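11S globulin subunit beta (Cucurbita maxima, PDB 2E9Q) serves as a seed storage protein, a bicupin 11S globulin laid down as a nutrient reservoir in the pumpkin seed. Local coordinates at residues Asp56-Ala61 with Gly374-Ile379; Ala61-Ile66 with Ile158-Thr163; Ser81-Leu86 with Pro172-Phe177. All blocks are in the same frame, centred on the assembly; numbering follows the deposited sequence. Where two conformers were deposited one is given.

Interaction 1: residues Asp56-Ala61 with Gly374-Ile379; sequences DEFQCA and GQVLMI
Met-378 of strand 376-379 lies against the helix 56-61, between Glu-57, Phe-58 and Ala-61. Its CB sits 3.6 Å from Glu-57 CB and also reaches the rim of the Phe-58 ring, close to the ring plane. With CG anti to the backbone N (chi1 -151°), the side chain runs along the ring edge, CG lying 3.6 Å from Phe-58 CD2. A bend at chi2 then carries SD to 3.9 Å from Ala-61 CB, and a second at chi3 turns the methyl CE toward the same atom, though the exact place of CE is less certain. The contact joins the two cupin domains of the chain: the short helix belongs to the N-terminal cupin, the strand to the edge of a sheet in the C-terminal one, and their axes approach to 8.6 Å at 50°. Further along the strand, Val-376 CG1 meets the same ring edge farther round, 3.5 Å from Phe-58 CZ, the two side chains crossing at about a right angle. Polar contact across the interface goes through a water, which donates to Glu-57 OE2 and accepts from Met-378 N at 2.9 Å; the same Glu-57 OE2 also takes a hydrogen bond from Arg-33 N.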
loop_
_atom_site.group_PDB
_atom_site.type_symbol
_atom_site.label_atom_id
_atom_site.label_comp_id
_atom_site.label_asym_id
_atom_site.label_seq_id
_atom_site.Cartn_x
_atom_site.Cartn_y
_atom_site.Cartn_z
ATOM N N ASP A 56 4.161 -2.955 22.122
ATOM C CA ASP A 56 4.115 -1.679 21.389
ATOM C C ASP A 56 4.946 -1.620 20.088
ATOM O O ASP A 56 4.417 -1.238 19.038
ATOM C CB ASP A 56 4.532 -0.522 22.300
ATOM C CG ASP A 56 3.497 -0.226 23.395
ATOM O OD1 ASP A 56 3.868 0.406 24.407
ATOM O OD2 ASP A 56 2.318 -0.614 23.238
ATOM N N GLU A 57 6.229 -1.980 20.148
ATOM C CA GLU A 57 7.074 -1.953 18.945
ATOM C C GLU A 57 6.505 -2.874 17.872
ATOM O O GLU A 57 6.374 -2.485 16.713
ATOM C CB GLU A 57 8.500 -2.454 19.213
ATOM C CG GLU A 57 9.264 -1.808 20.323
ATOM C CD GLU A 57 8.958 -2.401 21.671
ATOM O OE1 GLU A 57 7.926 -2.017 22.254
ATOM O OE2 GLU A 57 9.746 -3.255 22.132
ATOM N N PHE A 58 6.205 -4.110 18.267
ATOM C CA PHE A 58 5.672 -5.101 17.343
ATOM C C PHE A 58 4.407 -4.635 16.657
ATOM O O PHE A 58 4.264 -4.762 15.439
ATOM C CB PHE A 58 5.381 -6.419 18.068
ATOM C CG PHE A 58 6.596 -7.281 18.278
ATOM C CD1 PHE A 58 6.458 -8.630 18.587
ATOM C CD2 PHE A 58 7.877 -6.750 18.171
ATOM C CE1 PHE A 58 7.580 -9.439 18.784
ATOM C CE2 PHE A 58 9.002 -7.555 18.369
ATOM C CZ PHE A 58 8.849 -8.897 18.675
ATOM N N GLN A 59 3.489 -4.102 17.453
ATOM C CA GLN A 59 2.220 -3.632 16.939
ATOM C C GLN A 59 2.448 -2.529 15.909
ATOM O O GLN A 59 1.777 -2.478 14.890
ATOM C CB GLN A 59 1.366 -3.122 18.101
ATOM C CG GLN A 59 -0.124 -3.128 17.848
ATOM C CD GLN A 59 -0.916 -2.670 19.069
ATOM O OE1 GLN A 59 -2.128 -2.479 19.000
ATOM N NE2 GLN A 59 -0.228 -2.496 20.192
ATOM N N CYS A 60 3.407 -1.650 16.167
ATOM C CA CYS A 60 3.683 -0.573 15.230
ATOM C C CYS A 60 4.102 -1.156 13.891
ATOM O O CYS A 60 3.559 -0.798 12.837
ATOM C CB CYS A 60 4.801 0.308 15.759
ATOM S SG CYS A 60 5.203 1.706 14.670
ATOM N N ALA A 61 5.067 -2.068 13.951
ATOM C CA ALA A 61 5.598 -2.715 12.767
ATOM C C ALA A 61 4.727 -3.864 12.264
ATOM O O ALA A 61 4.896 -4.318 11.147
ATOM C CB ALA A 61 7.017 -3.208 13.041
ATOM N N GLY A 374 18.037 -15.729 22.716
ATOM C CA GLY A 374 16.635 -16.049 22.899
ATOM C C GLY A 374 15.721 -14.846 22.952
ATOM O O GLY A 374 14.500 -15.000 22.938
ATOM N N GLN A 375 16.298 -13.650 23.000
ATOM C CA GLN A 375 15.488 -12.444 23.068
ATOM C C GLN A 375 15.350 -11.712 21.739
ATOM O O GLN A 375 16.175 -11.872 20.839
ATOM C CB GLN A 375 16.058 -11.476 24.107
ATOM C CG GLN A 375 16.118 -12.025 25.530
ATOM C CD GLN A 375 16.553 -10.962 26.526
ATOM O OE1 GLN A 375 17.535 -10.246 26.304
ATOM N NE2 GLN A 375 15.819 -10.851 27.626
ATOM N N VAL A 376 14.309 -10.881 21.654
ATOM C CA VAL A 376 14.007 -10.088 20.468
ATOM C C VAL A 376 13.933 -8.580 20.740
ATOM O O VAL A 376 13.241 -8.140 21.653
ATOM C CB VAL A 376 12.649 -10.511 19.866
ATOM C CG1 VAL A 376 12.308 -9.620 18.657
ATOM C CG2 VAL A 376 12.691 -11.993 19.479
ATOM N N LEU A 377 14.657 -7.798 19.947
ATOM C CA LEU A 377 14.630 -6.347 20.056
ATOM C C LEU A 377 14.194 -5.823 18.687
ATOM O O LEU A 377 14.845 -6.087 17.682
ATOM C CB LEU A 377 16.002 -5.773 20.416
ATOM C CG LEU A 377 16.028 -4.230 20.436
ATOM C CD1 LEU A 377 15.126 -3.689 21.548
ATOM C CD2 LEU A 377 17.445 -3.743 20.635
ATOM N N MET A 378 13.079 -5.098 18.663
ATOM C CA MET A 378 12.512 -4.531 17.443
ATOM C C MET A 378 13.085 -3.138 17.308
ATOM O O MET A 378 12.832 -2.288 18.159
ATOM C CB MET A 378 10.986 -4.457 17.596
ATOM C CG MET A 378 10.142 -4.570 16.326
ATOM S SD MET A 378 10.255 -3.210 15.140
ATOM C CE MET A 378 9.087 -2.065 15.827
ATOM N N ILE A 379 13.887 -2.906 16.270
ATOM C CA ILE A 379 14.470 -1.590 16.028
ATOM C C ILE A 379 13.671 -0.897 14.924
ATOM O O ILE A 379 13.716 -1.308 13.760
ATOM C CB ILE A 379 15.922 -1.686 15.550
ATOM C CG1 ILE A 379 16.738 -2.582 16.488
ATOM C CG2 ILE A 379 16.512 -0.289 15.423
ATOM C CD1 ILE A 379 17.127 -1.931 17.780
HETATM O O HOH W 1 11.626 -4.953 21.200
#

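Interaction 2: residues Ala61-Ile66 with Ile158-Thr163; sequences AGVNMI and IVFADT
Gly-62 O is gripped twice by Thr-163. The backbone N of Thr-163 donates to it at 2.9 Å, and the hydroxyl OG1 at 3.0 Å, from the same face of the peptide plane; OG1 stands well above that plane, with a C=O...donor angle of only 99°. A chi1 of 61° holds OG1 between the backbone N and carbonyl carbon of its own residue, turned back onto the Gly-62 carbonyl. A valine in place of Thr-163 would probably cost this carbonyl its second donor, leaving the backbone N alone to hold it. Beyond this end, reciprocal backbone bonds join Asn-64 with Ala-161 and Ile-66 with Val-159, the Ala-161 N to Asn-64 O bond (3.1 Å) being almost straight at 179°. These are neighbouring antiparallel strands of the N-terminal cupin's beta-sheet, and Gly-62, with positive phi, is the C' residue of the Schellman motif that ends helix 56-61 just before the first of them. On the face carrying Val-63, Met-65 and Phe-160, Val-63 CB lies 3.8 Å from Phe-160 CE2, while in one of its two conformers Met-65 brings CE to the edge of the same ring, 4.1 Å from Phe-160 CD2. Val-346 of the C-terminal cupin also packs here. On the other face, Ile-66 CB meets Val-159 CB at 3.9 Å. Asn-64 OD1 is buried there without a hydrogen-bonding partner, beside Thr-163 CG2.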
loop_
_atom_site.group_PDB
_atom_site.type_symbol
_atom_site.label_atom_id
_atom_site.label_comp_id
_atom_site.label_asym_id
_atom_site.label_seq_id
_atom_site.Cartn_x
_atom_site.Cartn_y
_atom_site.Cartn_z
ATOM N N ALA A 61 5.067 -2.068 13.951
ATOM C CA ALA A 61 5.598 -2.715 12.767
ATOM C C ALA A 61 4.727 -3.864 12.264
ATOM O O ALA A 61 4.896 -4.318 11.147
ATOM C CB ALA A 61 7.017 -3.208 13.041
ATOM N N GLY A 62 3.786 -4.319 13.079
ATOM C CA GLY A 62 2.932 -5.411 12.663
ATOM C C GLY A 62 3.748 -6.675 12.454
ATOM O O GLY A 62 3.666 -7.333 11.414
ATOM N N VAL A 63 4.553 -7.014 13.447
ATOM C CA VAL A 63 5.369 -8.205 13.347
ATOM C C VAL A 63 4.954 -9.203 14.419
ATOM O O VAL A 63 4.360 -8.831 15.440
ATOM C CB VAL A 63 6.885 -7.876 13.525
ATOM C CG1 VAL A 63 7.266 -6.682 12.667
ATOM C CG2 VAL A 63 7.202 -7.602 14.979
ATOM N N ASN A 64 5.257 -10.468 14.163
ATOM C CA ASN A 64 4.983 -11.549 15.093
ATOM C C ASN A 64 6.245 -12.396 15.076
ATOM O O ASN A 64 6.944 -12.462 14.056
ATOM C CB ASN A 64 3.815 -12.411 14.621
ATOM C CG ASN A 64 2.538 -11.626 14.430
ATOM O OD1 ASN A 64 2.418 -10.819 13.500
ATOM N ND2 ASN A 64 1.571 -11.859 15.306
ATOM N N MET A 65 6.545 -13.029 16.204
ATOM C CA MET A 65 7.714 -13.896 16.321
ATOM C C MET A 65 7.277 -15.199 16.982
ATOM O O MET A 65 6.604 -15.195 18.016
ATOM C CB MET A 65 8.793 -13.226 17.174
ATOM C CG MET A 65 10.159 -13.912 17.128
ATOM S SD MET A 65 11.020 -13.650 15.561
ATOM C CE MET A 65 11.339 -11.906 15.659
ATOM N N ILE A 66 7.663 -16.314 16.376
ATOM C CA ILE A 66 7.320 -17.632 16.875
ATOM C C ILE A 66 8.573 -18.496 16.835
ATOM O O ILE A 66 9.386 -18.380 15.912
ATOM C CB ILE A 66 6.249 -18.271 15.988
ATOM C CG1 ILE A 66 5.000 -17.394 15.997
ATOM C CG2 ILE A 66 5.935 -19.682 16.450
ATOM C CD1 ILE A 66 3.920 -17.871 15.064
ATOM N N ILE A 158 13.192 -20.120 14.041
ATOM C CA ILE A 158 12.786 -18.765 14.371
ATOM C C ILE A 158 11.888 -18.240 13.242
ATOM O O ILE A 158 12.363 -17.899 12.160
ATOM C CB ILE A 158 14.013 -17.857 14.523
ATOM C CG1 ILE A 158 15.033 -18.514 15.461
ATOM C CG2 ILE A 158 13.575 -16.499 15.051
ATOM C CD1 ILE A 158 14.482 -18.853 16.849
ATOM N N VAL A 159 10.590 -18.191 13.512
ATOM C CA VAL A 159 9.593 -17.750 12.549
ATOM C C VAL A 159 9.176 -16.287 12.659
ATOM O O VAL A 159 8.563 -15.882 13.647
ATOM C CB VAL A 159 8.321 -18.585 12.678
ATOM C CG1 VAL A 159 7.309 -18.175 11.605
ATOM C CG2 VAL A 159 8.668 -20.073 12.600
ATOM N N PHE A 160 9.502 -15.509 11.631
ATOM C CA PHE A 160 9.151 -14.105 11.565
ATOM C C PHE A 160 7.991 -13.924 10.585
ATOM O O PHE A 160 8.063 -14.335 9.422
ATOM C CB PHE A 160 10.356 -13.292 11.122
ATOM C CG PHE A 160 10.051 -11.850 10.846
ATOM C CD1 PHE A 160 9.871 -11.404 9.541
ATOM C CD2 PHE A 160 9.977 -10.928 11.892
ATOM C CE1 PHE A 160 9.624 -10.050 9.273
ATOM C CE2 PHE A 160 9.732 -9.571 11.640
ATOM C CZ PHE A 160 9.555 -9.130 10.327
ATOM N N ALA A 161 6.911 -13.331 11.079
ATOM C CA ALA A 161 5.720 -13.092 10.278
ATOM C C ALA A 161 5.399 -11.614 10.308
ATOM O O ALA A 161 5.469 -10.970 11.360
ATOM C CB ALA A 161 4.550 -13.896 10.826
ATOM N N ASP A 162 5.047 -11.076 9.148
ATOM C CA ASP A 162 4.725 -9.665 9.030
ATOM C C ASP A 162 3.290 -9.497 8.555
ATOM O O ASP A 162 2.966 -9.791 7.398
ATOM C CB ASP A 162 5.704 -9.007 8.061
ATOM C CG ASP A 162 5.302 -7.603 7.678
ATOM O OD1 ASP A 162 4.764 -6.855 8.530
ATOM O OD2 ASP A 162 5.546 -7.244 6.505
ATOM N N THR A 163 2.440 -9.022 9.463
ATOM C CA THR A 163 1.019 -8.816 9.200
ATOM C C THR A 163 0.718 -7.534 8.449
ATOM O O THR A 163 -0.343 -7.396 7.860
ATOM C CB THR A 163 0.215 -8.807 10.504
ATOM O OG1 THR A 163 0.664 -7.727 11.333
ATOM C CG2 THR A 163 0.411 -10.116 11.257
#

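Interaction 3: residues Ser81-Leu86 with Pro172-Phe177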
loop_
_atom_site.group_PDB
_atom_site.type_symbol
_atom_site.label_atom_id
_atom_site.label_comp_id
_atom_site.label_asym_id
_atom_site.label_seq_id
_atom_site.Cartn_x
_atom_site.Cartn_y
_atom_site.Cartn_z
ATOM N N SER A 81 -0.878 -19.427 6.431
ATOM C CA SER A 81 -1.283 -18.218 7.138
ATOM C C SER A 81 -1.484 -17.009 6.226
ATOM O O SER A 81 -1.003 -16.979 5.081
ATOM C CB SER A 81 -0.271 -17.883 8.241
ATOM O OG SER A 81 1.054 -17.921 7.760
ATOM N N ASN A 82 -2.186 -16.009 6.761
ATOM C CA ASN A 82 -2.510 -14.786 6.036
ATOM C C ASN A 82 -1.338 -13.834 5.884
ATOM O O ASN A 82 -1.468 -12.795 5.258
ATOM C CB ASN A 82 -3.662 -14.063 6.742
ATOM C CG ASN A 82 -3.298 -13.610 8.156
ATOM O OD1 ASN A 82 -2.532 -14.272 8.859
ATOM N ND2 ASN A 82 -3.865 -12.490 8.581
ATOM N N ALA A 83 -0.194 -14.192 6.449
ATOM C CA ALA A 83 0.979 -13.337 6.374
ATOM C C ALA A 83 2.208 -14.085 5.872
ATOM O O ALA A 83 2.353 -15.279 6.115
ATOM C CB ALA A 83 1.264 -12.738 7.751
ATOM N N PRO A 84 3.106 -13.386 5.156
ATOM C CA PRO A 84 4.336 -13.986 4.623
ATOM C C PRO A 84 5.268 -14.265 5.805
ATOM O O PRO A 84 5.240 -13.544 6.819
ATOM C CB PRO A 84 4.917 -12.887 3.734
ATOM C CG PRO A 84 3.783 -11.933 3.515
ATOM C CD PRO A 84 3.039 -11.958 4.809
ATOM N N LYS A 85 6.111 -15.282 5.665
ATOM C CA LYS A 85 7.032 -15.643 6.727
ATOM C C LYS A 85 8.435 -15.964 6.256
ATOM O O LYS A 85 8.659 -16.425 5.129
ATOM C CB LYS A 85 6.523 -16.877 7.483
ATOM C CG LYS A 85 5.252 -16.691 8.285
ATOM C CD LYS A 85 4.745 -18.050 8.753
ATOM C CE LYS A 85 3.489 -17.927 9.599
ATOM N NZ LYS A 85 3.102 -19.239 10.195
ATOM N N LEU A 86 9.374 -15.722 7.153
ATOM C CA LEU A 86 10.756 -16.038 6.941
ATOM C C LEU A 86 10.998 -16.923 8.150
ATOM O O LEU A 86 10.438 -16.682 9.226
ATOM C CB LEU A 86 11.618 -14.787 6.995
ATOM C CG LEU A 86 12.260 -14.323 5.689
ATOM C CD1 LEU A 86 11.460 -14.731 4.467
ATOM C CD2 LEU A 86 12.425 -12.835 5.776
ATOM N N PRO A 172 -4.268 -6.769 10.906
ATOM C CA PRO A 172 -2.932 -6.956 11.486
ATOM C C PRO A 172 -2.780 -8.102 12.468
ATOM O O PRO A 172 -1.870 -8.103 13.296
ATOM C CB PRO A 172 -2.656 -5.607 12.134
ATOM C CG PRO A 172 -4.009 -5.243 12.652
ATOM C CD PRO A 172 -4.911 -5.571 11.476
ATOM N N TYR A 173 -3.654 -9.089 12.354
ATOM C CA TYR A 173 -3.627 -10.235 13.240
ATOM C C TYR A 173 -3.330 -11.546 12.498
ATOM O O TYR A 173 -3.966 -11.889 11.502
ATOM C CB TYR A 173 -4.958 -10.342 13.992
ATOM C CG TYR A 173 -5.166 -9.224 14.992
ATOM C CD1 TYR A 173 -4.364 -9.123 16.123
ATOM C CD2 TYR A 173 -6.151 -8.257 14.796
ATOM C CE1 TYR A 173 -4.531 -8.090 17.038
ATOM C CE2 TYR A 173 -6.328 -7.217 15.705
ATOM C CZ TYR A 173 -5.515 -7.140 16.823
ATOM O OH TYR A 173 -5.688 -6.115 17.728
ATOM N N LEU A 174 -2.317 -12.249 12.995
ATOM C CA LEU A 174 -1.850 -13.498 12.422
ATOM C C LEU A 174 -2.823 -14.673 12.591
ATOM O O LEU A 174 -3.317 -14.948 13.688
ATOM C CB LEU A 174 -0.485 -13.828 13.027
ATOM C CG LEU A 174 0.347 -14.930 12.379
ATOM C CD1 LEU A 174 0.544 -14.601 10.919
ATOM C CD2 LEU A 174 1.685 -15.050 13.097
ATOM N N ARG A 175 -3.101 -15.351 11.484
ATOM C CA ARG A 175 -4.012 -16.488 11.469
ATOM C C ARG A 175 -3.326 -17.663 10.765
ATOM O O ARG A 175 -2.788 -17.508 9.670
ATOM C CB ARG A 175 -5.296 -16.126 10.713
ATOM C CG ARG A 175 -6.042 -14.906 11.243
ATOM C CD ARG A 175 -7.329 -14.665 10.465
ATOM N NE ARG A 175 -8.189 -13.648 11.071
ATOM C CZ ARG A 175 -7.865 -12.365 11.202
ATOM N NH1 ARG A 175 -6.691 -11.921 10.771
ATOM N NH2 ARG A 175 -8.722 -11.519 11.764
ATOM N N LYS A 176 -3.325 -18.837 11.382
ATOM C CA LYS A 176 -2.739 -19.983 10.714
ATOM C C LYS A 176 -3.783 -21.084 10.568
ATOM O O LYS A 176 -4.361 -21.548 11.548
ATOM C CB LYS A 176 -1.492 -20.498 11.443
ATOM C CG LYS A 176 -0.759 -21.543 10.604
ATOM C CD LYS A 176 0.631 -21.887 11.082
ATOM C CE LYS A 176 1.145 -23.104 10.305
ATOM N NZ LYS A 176 2.494 -23.531 10.717
ATOM N N PHE A 177 -4.036 -21.471 9.321
ATOM C CA PHE A 177 -5.013 -22.506 8.973
ATOM C C PHE A 177 -4.328 -23.866 8.825
ATOM O O PHE A 177 -3.596 -24.102 7.856
ATOM C CB PHE A 177 -5.716 -22.160 7.644
ATOM C CG PHE A 177 -6.394 -20.814 7.636
ATOM C CD1 PHE A 177 -5.648 -19.640 7.656
ATOM C CD2 PHE A 177 -7.780 -20.721 7.628
ATOM C CE1 PHE A 177 -6.276 -18.386 7.671
ATOM C CE2 PHE A 177 -8.418 -19.466 7.644
ATOM C CZ PHE A 177 -7.659 -18.304 7.666
HETATM O O HOH W 2 4.886 -21.513 11.069
#
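Where strand 74-81 gives way to strand 85-91 in the N-terminal cupin, the connecting residues pair with the approach to strand 176-178, an antiparallel junction with Ser-81 opposite Lys-176 as a non-hydrogen-bonded pair. Asn-82 carries most of the polar contact. A chi1 of 63° turns its amide across the facing backbone, where OD1 accepts from Arg-175 N at 2.9 Å and ND2 donates to Tyr-173 O at 3.0 Å. Arg-175 N approaches OD1 from above the amide plane, whereas Tyr-173 O lies only slightly out of that plane. Asn-82 N adds a weak bond to Arg-175 O, at 3.3 Å. In one of its two conformers the Arg-175 guanidinium stands nearly perpendicular to the amide, 83° between planes, with ND2 at its edge, and Asp-171 meets its charge in a salt bridge. Beside the OD1 end of the amide, Leu-174 CD1 packs on Ala-83 CB at 3.7 Å, and Leu-174 also reaches Asn-64 and Ile-66. Asn-382 and Asn-361 of the third subunit pack on Asn-82 and Arg-175, so the junction borders a subunit interface. At the far end, the extended chains of Lys-85 and Lys-176 cross at about a right angle and bring their NZ atoms to 4.4 Å. One water accepts from both ammonium groups, at 3.0 Å from Lys-85 NZ, which probably offsets part of the repulsion between the two like charges.

Interactions 1 and 2 lie 9 Å apart, centre to centre, and share Ala-61, where helix 56-61 runs into strand 63-70. Phe-58 O and Val-63 N, probably hydrogen-bonded, tie the helix of interaction 1 to the sheet of interaction 2. Interaction 3 is centred 8 Å from interaction 2, and strands 155-162 and 85-91, neighbours in one sheet, connect them through backbone pairing of Phe-160 with Leu-86. Interactions 1 and 3 do not touch, their centres about 17 Å apart. Along the chain, the segments of interactions 2 and 3 alternate, and apart from the shared Ala-61 both fall between the two segments of interaction 1. The outer two contacts border other subunits, interaction 1 the second and interaction 3 the third, with interaction 2 inside the chain between them.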